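Alpha-glucosidase ([Eubacterium] rectale, PDB 6PNR) probably hydrolyses alpha-sulfoquinovosides, glycosides of the sulfosugar that heads plant-type sulfolipids, as a family 31 glycoside hydrolase. Local coordinates at residues 281-286 / 524-529; 578-583 / 617-622. All blocks are in the same frame, centred on the assembly; numbering follows the deposited sequence.

Contact 1 lies beside the active site and contact 2 far from it. Contact 1 joins 281-286, the turn and the start of the second strand of the hairpin of strands 278-280 and 285-287, to the loop following strand 521-522, both in the catalytic TIM-barrel region, where Arg286 holds the sulfonate of the bound aza-sugar inhibitor. Contact 2 comes later in the chain and lies wholly in the C-terminal region, between the loop after strand 573-574 and the entry to strand 621-623 of a six-stranded antiparallel sheet. Their centres are 44 Å apart and their nearest atoms about 31 Å, so contact 1 borders the inhibitor pocket while contact 2 ties together parts of the C-terminal region alone.

Contact 1 of 2, residues 281-286 / 524-529; sequences TSFGKR and EGNRPD. With 9VH ([(3~{S},4~{R},5~{R})-4,5-bis(oxidanyl)piperidin-3-yl]methanesulfonic acid), chain C; SO4 (sulfate ion), chain E.
Arg527 reaches from a loop of the TIM-barrel region to the turn of the hairpin formed by strands 278-280 and 285-287, where Ser282 and Phe283 present their carbonyls. From CB the chain leaves with CG anti to the carbonyl carbon (chi1 -67°) and stays extended to NE. CG lies 4.1 Å from Gly284 CA, and CD runs on past Phe283 O. NE donates to Phe283 O at 2.8 Å from above the carbonyl plane, while NH2 bonds Ser282 O at 2.9 Å within that carbonyl's plane. NH1 donates to O1 of a sulfate ion at 3.0 Å, probably from the crystallisation liquor, which Phe498 N also binds.

Phe283 O takes a second bond, from Asn526 ND2, on the face opposite to Arg527 NE. The same ND2 stands 3.9 Å above the plane of the Phe283 ring, over its centre, with the amide tilted 37° to the ring; Asn526 OD1 is held by Ser496 N. Backbone and charge complete the join: Lys285 N donates to Asn526 O, and Lys285 NZ forms a salt bridge with Asp529 OD1, 3.4 Å away, its hydrogen bond weak.

Beyond Lys285 the strand delivers Arg286 to the pocket. Phe352 O takes its NH1, and its guanidinium meets the inhibitor's sulfonate edge-on, consistent with recognition of a sulfosugar: NE bonds O1, and NH2 donates almost straight to O2 at 2.9 Å.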
# COMPACT_ATOMS: atom_id res chain seq x y z
N THR A 281 21.09 17.17 -13.32
CA THR A 281 21.07 15.80 -12.81
C THR A 281 20.17 14.97 -13.70
O THR A 281 19.58 15.47 -14.67
CB THR A 281 20.56 15.72 -11.36
OG1 THR A 281 19.13 15.91 -11.33
CG2 THR A 281 21.24 16.76 -10.45
N SER A 282 20.03 13.68 -13.37
CA SER A 282 19.10 12.85 -14.13
C SER A 282 17.65 13.31 -13.97
O SER A 282 16.83 13.01 -14.84
CB SER A 282 19.23 11.39 -13.71
OG SER A 282 18.76 11.19 -12.39
N PHE A 283 17.32 14.06 -12.91
CA PHE A 283 15.97 14.62 -12.77
C PHE A 283 15.71 15.71 -13.80
O PHE A 283 14.61 15.79 -14.37
CB PHE A 283 15.77 15.14 -11.34
CG PHE A 283 14.39 15.74 -11.06
CD1 PHE A 283 13.26 14.94 -11.03
CD2 PHE A 283 14.25 17.09 -10.76
CE1 PHE A 283 12.01 15.48 -10.74
CE2 PHE A 283 13.01 17.65 -10.47
CZ PHE A 283 11.89 16.84 -10.46
N GLY A 284 16.71 16.54 -14.08
CA GLY A 284 16.63 17.58 -15.09
C GLY A 284 17.56 18.73 -14.75
O GLY A 284 18.58 18.54 -14.10
N LYS A 285 17.17 19.94 -15.18
CA LYS A 285 17.98 21.13 -14.95
C LYS A 285 17.61 21.71 -13.58
O LYS A 285 16.54 22.30 -13.41
CB LYS A 285 17.79 22.13 -16.08
CG LYS A 285 18.79 23.29 -16.07
CD LYS A 285 18.59 24.22 -17.26
CE LYS A 285 19.03 23.58 -18.59
NZ LYS A 285 18.18 24.05 -19.74
N ARG A 286 18.47 21.49 -12.59
CA ARG A 286 18.24 22.02 -11.26
C ARG A 286 19.18 23.20 -11.01
O ARG A 286 19.71 23.81 -11.96
CB ARG A 286 18.39 20.88 -10.24
CG ARG A 286 17.61 19.62 -10.63
CD ARG A 286 17.55 18.58 -9.51
NE ARG A 286 16.90 19.11 -8.32
CZ ARG A 286 16.63 18.41 -7.23
NH1 ARG A 286 16.96 17.13 -7.16
NH2 ARG A 286 16.03 19.00 -6.20
N GLU A 524 9.83 27.29 -16.23
CA GLU A 524 10.32 26.40 -17.29
C GLU A 524 10.15 24.92 -16.93
O GLU A 524 10.12 24.08 -17.83
CB GLU A 524 11.79 26.73 -17.63
CG GLU A 524 11.94 28.03 -18.42
CD GLU A 524 13.36 28.32 -18.88
OE1 GLU A 524 14.28 27.62 -18.43
OE2 GLU A 524 13.55 29.26 -19.69
N GLY A 525 10.01 24.59 -15.64
CA GLY A 525 9.92 23.20 -15.24
C GLY A 525 11.28 22.54 -15.13
O GLY A 525 12.32 23.15 -15.34
N ASN A 526 11.27 21.24 -14.78
CA ASN A 526 12.52 20.53 -14.52
C ASN A 526 13.25 20.10 -15.79
O ASN A 526 14.43 19.76 -15.71
CB ASN A 526 12.27 19.28 -13.66
CG ASN A 526 11.39 18.26 -14.36
OD1 ASN A 526 10.33 18.60 -14.89
ND2 ASN A 526 11.83 16.99 -14.39
N ARG A 527 12.59 20.11 -16.95
CA ARG A 527 13.20 19.66 -18.20
C ARG A 527 12.81 20.62 -19.31
O ARG A 527 12.05 20.28 -20.22
CB ARG A 527 12.79 18.22 -18.51
CG ARG A 527 13.37 17.24 -17.50
CD ARG A 527 12.94 15.81 -17.76
NE ARG A 527 13.65 14.89 -16.87
CZ ARG A 527 13.48 13.58 -16.87
NH1 ARG A 527 12.60 13.02 -17.70
NH2 ARG A 527 14.18 12.82 -16.03
N PRO A 528 13.31 21.87 -19.24
CA PRO A 528 12.84 22.91 -20.17
C PRO A 528 13.04 22.57 -21.63
O PRO A 528 12.24 23.00 -22.47
CB PRO A 528 13.68 24.13 -19.78
CG PRO A 528 14.08 23.87 -18.36
CD PRO A 528 14.30 22.38 -18.29
N ASP A 529 14.11 21.82 -21.97
CA ASP A 529 14.45 21.59 -23.38
C ASP A 529 13.44 20.69 -24.09
O ASP A 529 13.37 20.74 -25.32
CB ASP A 529 15.84 20.96 -23.52
CG ASP A 529 16.94 21.79 -22.89
OD1 ASP A 529 16.75 23.01 -22.66
OD2 ASP A 529 18.02 21.22 -22.63
O1 9VH C . 15.63 21.92 -9.11
S1 9VH C . 15.79 22.64 -7.85
O2 9VH C . 15.48 21.77 -6.74
O3 9VH C . 17.07 23.29 -7.78
C1 9VH C . 14.56 23.91 -7.91
C2 9VH C . 13.11 23.40 -7.90
C3 9VH C . 12.78 22.93 -6.49
N1 9VH C . 11.37 22.68 -6.18
C4 9VH C . 10.51 23.79 -6.56
C5 9VH C . 10.69 24.11 -8.04
O4 9VH C . 9.83 25.20 -8.37
C6 9VH C . 12.14 24.51 -8.32
O5 9VH C . 12.31 24.82 -9.70
S SO4 E . 12.17 9.40 -18.26
O1 SO4 E . 11.68 10.19 -17.14
O2 SO4 E . 12.83 8.21 -17.72
O3 SO4 E . 11.04 9.03 -19.11
O4 SO4 E . 13.11 10.17 -19.07
O HOH W 1 16.23 26.55 -20.11
O HOH W 2 14.94 23.81 -14.83

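Contact 2 of 2, residues 578-583 / 617-622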
# COMPACT_ATOMS: atom_id res chain seq x y z
N MET A 578 -18.83 29.88 1.35
CA MET A 578 -18.45 31.02 2.18
C MET A 578 -19.41 32.18 2.00
O MET A 578 -19.55 33.00 2.91
CB MET A 578 -17.02 31.47 1.86
CG MET A 578 -16.53 32.58 2.76
SD MET A 578 -14.75 32.80 2.66
CE MET A 578 -14.19 31.50 3.77
N HIS A 579 -20.08 32.28 0.85
CA HIS A 579 -21.04 33.34 0.61
C HIS A 579 -22.44 32.82 0.32
O HIS A 579 -23.35 33.63 0.15
CB HIS A 579 -20.59 34.24 -0.54
CG HIS A 579 -19.37 35.04 -0.22
ND1 HIS A 579 -19.36 36.04 0.73
CD2 HIS A 579 -18.11 35.00 -0.73
CE1 HIS A 579 -18.15 36.58 0.79
NE2 HIS A 579 -17.38 35.96 -0.08
N TYR A 580 -22.62 31.50 0.23
CA TYR A 580 -23.93 30.89 0.04
C TYR A 580 -24.05 29.74 1.02
O TYR A 580 -24.02 28.57 0.64
CB TYR A 580 -24.12 30.45 -1.41
CG TYR A 580 -23.89 31.59 -2.37
CD1 TYR A 580 -24.89 32.53 -2.62
CD2 TYR A 580 -22.66 31.77 -2.99
CE1 TYR A 580 -24.69 33.58 -3.48
CE2 TYR A 580 -22.44 32.83 -3.86
CZ TYR A 580 -23.47 33.74 -4.10
OH TYR A 580 -23.27 34.80 -4.95
N GLU A 581 -24.20 30.07 2.31
CA GLU A 581 -24.10 29.04 3.34
C GLU A 581 -25.30 28.09 3.36
O GLU A 581 -25.20 27.02 3.96
CB GLU A 581 -23.95 29.67 4.72
CG GLU A 581 -22.74 30.55 4.83
CD GLU A 581 -22.39 30.85 6.27
OE1 GLU A 581 -23.13 30.38 7.15
OE2 GLU A 581 -21.39 31.56 6.52
N SER A 582 -26.42 28.47 2.74
CA SER A 582 -27.60 27.61 2.71
C SER A 582 -27.62 26.68 1.50
O SER A 582 -28.54 25.87 1.38
CB SER A 582 -28.87 28.46 2.70
OG SER A 582 -28.88 29.35 3.81
N ASP A 583 -26.64 26.80 0.60
CA ASP A 583 -26.62 26.03 -0.64
C ASP A 583 -25.95 24.69 -0.35
O ASP A 583 -24.74 24.64 -0.10
CB ASP A 583 -25.90 26.81 -1.73
CG ASP A 583 -26.06 26.19 -3.10
OD1 ASP A 583 -26.07 24.95 -3.20
OD2 ASP A 583 -26.17 26.95 -4.09
N PRO A 617 -24.46 29.13 -7.69
CA PRO A 617 -25.42 29.35 -6.60
C PRO A 617 -26.48 30.36 -7.01
O PRO A 617 -26.30 31.13 -7.96
CB PRO A 617 -24.55 29.91 -5.46
CG PRO A 617 -23.14 29.50 -5.82
CD PRO A 617 -23.09 29.49 -7.31
N GLN A 618 -27.60 30.36 -6.28
CA GLN A 618 -28.71 31.27 -6.54
C GLN A 618 -28.31 32.73 -6.35
O GLN A 618 -28.09 33.17 -5.22
CB GLN A 618 -29.91 30.96 -5.62
CG GLN A 618 -30.56 29.61 -5.88
CD GLN A 618 -31.28 29.55 -7.22
OE1 GLN A 618 -32.02 30.47 -7.58
NE2 GLN A 618 -31.07 28.46 -7.96
N ASP A 619 -28.24 33.48 -7.44
CA ASP A 619 -27.82 34.88 -7.42
C ASP A 619 -27.98 35.40 -8.84
O ASP A 619 -28.29 34.63 -9.76
CB ASP A 619 -26.38 35.03 -6.92
CG ASP A 619 -26.15 36.35 -6.23
OD1 ASP A 619 -26.82 37.34 -6.59
OD2 ASP A 619 -25.29 36.40 -5.32
N GLU A 620 -27.76 36.70 -9.02
CA GLU A 620 -27.83 37.32 -10.34
C GLU A 620 -26.43 37.34 -10.94
O GLU A 620 -25.59 38.17 -10.57
CB GLU A 620 -28.42 38.72 -10.23
CG GLU A 620 -29.88 38.69 -9.89
CD GLU A 620 -30.68 37.92 -10.92
OE1 GLU A 620 -30.90 38.48 -12.02
OE2 GLU A 620 -31.05 36.76 -10.65
N TRP A 621 -26.18 36.46 -11.91
CA TRP A 621 -24.85 36.25 -12.47
C TRP A 621 -24.80 36.70 -13.92
O TRP A 621 -25.78 36.58 -14.66
CB TRP A 621 -24.43 34.78 -12.39
CG TRP A 621 -24.27 34.22 -11.02
CD1 TRP A 621 -25.12 33.36 -10.38
CD2 TRP A 621 -23.16 34.43 -10.13
NE1 TRP A 621 -24.62 33.04 -9.15
CE2 TRP A 621 -23.42 33.67 -8.97
CE3 TRP A 621 -21.98 35.18 -10.20
CZ2 TRP A 621 -22.54 33.65 -7.87
CZ3 TRP A 621 -21.12 35.17 -9.11
CH2 TRP A 621 -21.40 34.40 -7.96
N VAL A 622 -23.63 37.20 -14.32
CA VAL A 622 -23.36 37.59 -15.70
C VAL A 622 -22.12 36.83 -16.16
O VAL A 622 -21.05 36.96 -15.55
CB VAL A 622 -23.13 39.10 -15.84
CG1 VAL A 622 -22.91 39.46 -17.31
CG2 VAL A 622 -24.31 39.90 -15.25
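Tyr580 turns its CG anti to the carbonyl carbon (chi1 -55°), and Asp619 sets its own CG anti to the backbone N (chi1 -151°), which brings hydroxyl and carboxylate together. Tyr580 opens a type I beta turn, closed by a bond from Asp583 N to Tyr580 O, in the C-terminal region of this family 31 enzyme; Asp619 belongs to the loop leading into strand 621-623 of its antiparallel sheet.

The Tyr580 ring meets three residues in three ways. Over one face sits Pro617, whose CB lies 3.7 Å from the ring centroid, close to the ring normal, a CH-pi contact. At the hydroxyl end, OH donates to Asp619 OD2 at 2.6 Å, on the anti side of a carboxylate turned 80° from the ring. The Trp621 side chain comes to meet that of Tyr580 from the opposite direction, its CZ2 3.2 Å from Tyr580 OH. A phenylalanine here would probably leave Asp619 OD2 without its hydroxyl donor and take away the oxygen that Trp621 CZ2 packs against. The same OD2 also has a long, weak ion pair with Arg649 NE.

The groups around the tyrosine are held in turn. Glu620 N donates to Asp619 OD1, limiting rotation of the carboxylate. Asp583, a neighbour of Pro617 bonded to Tyr615 through OD2, lays that oxygen 3.6 Å from Pro617 CA. Trp621 turns back on its own loop as well: NE1 donates to Pro617 O at 2.8 Å, the oxygen lying in the indole plane.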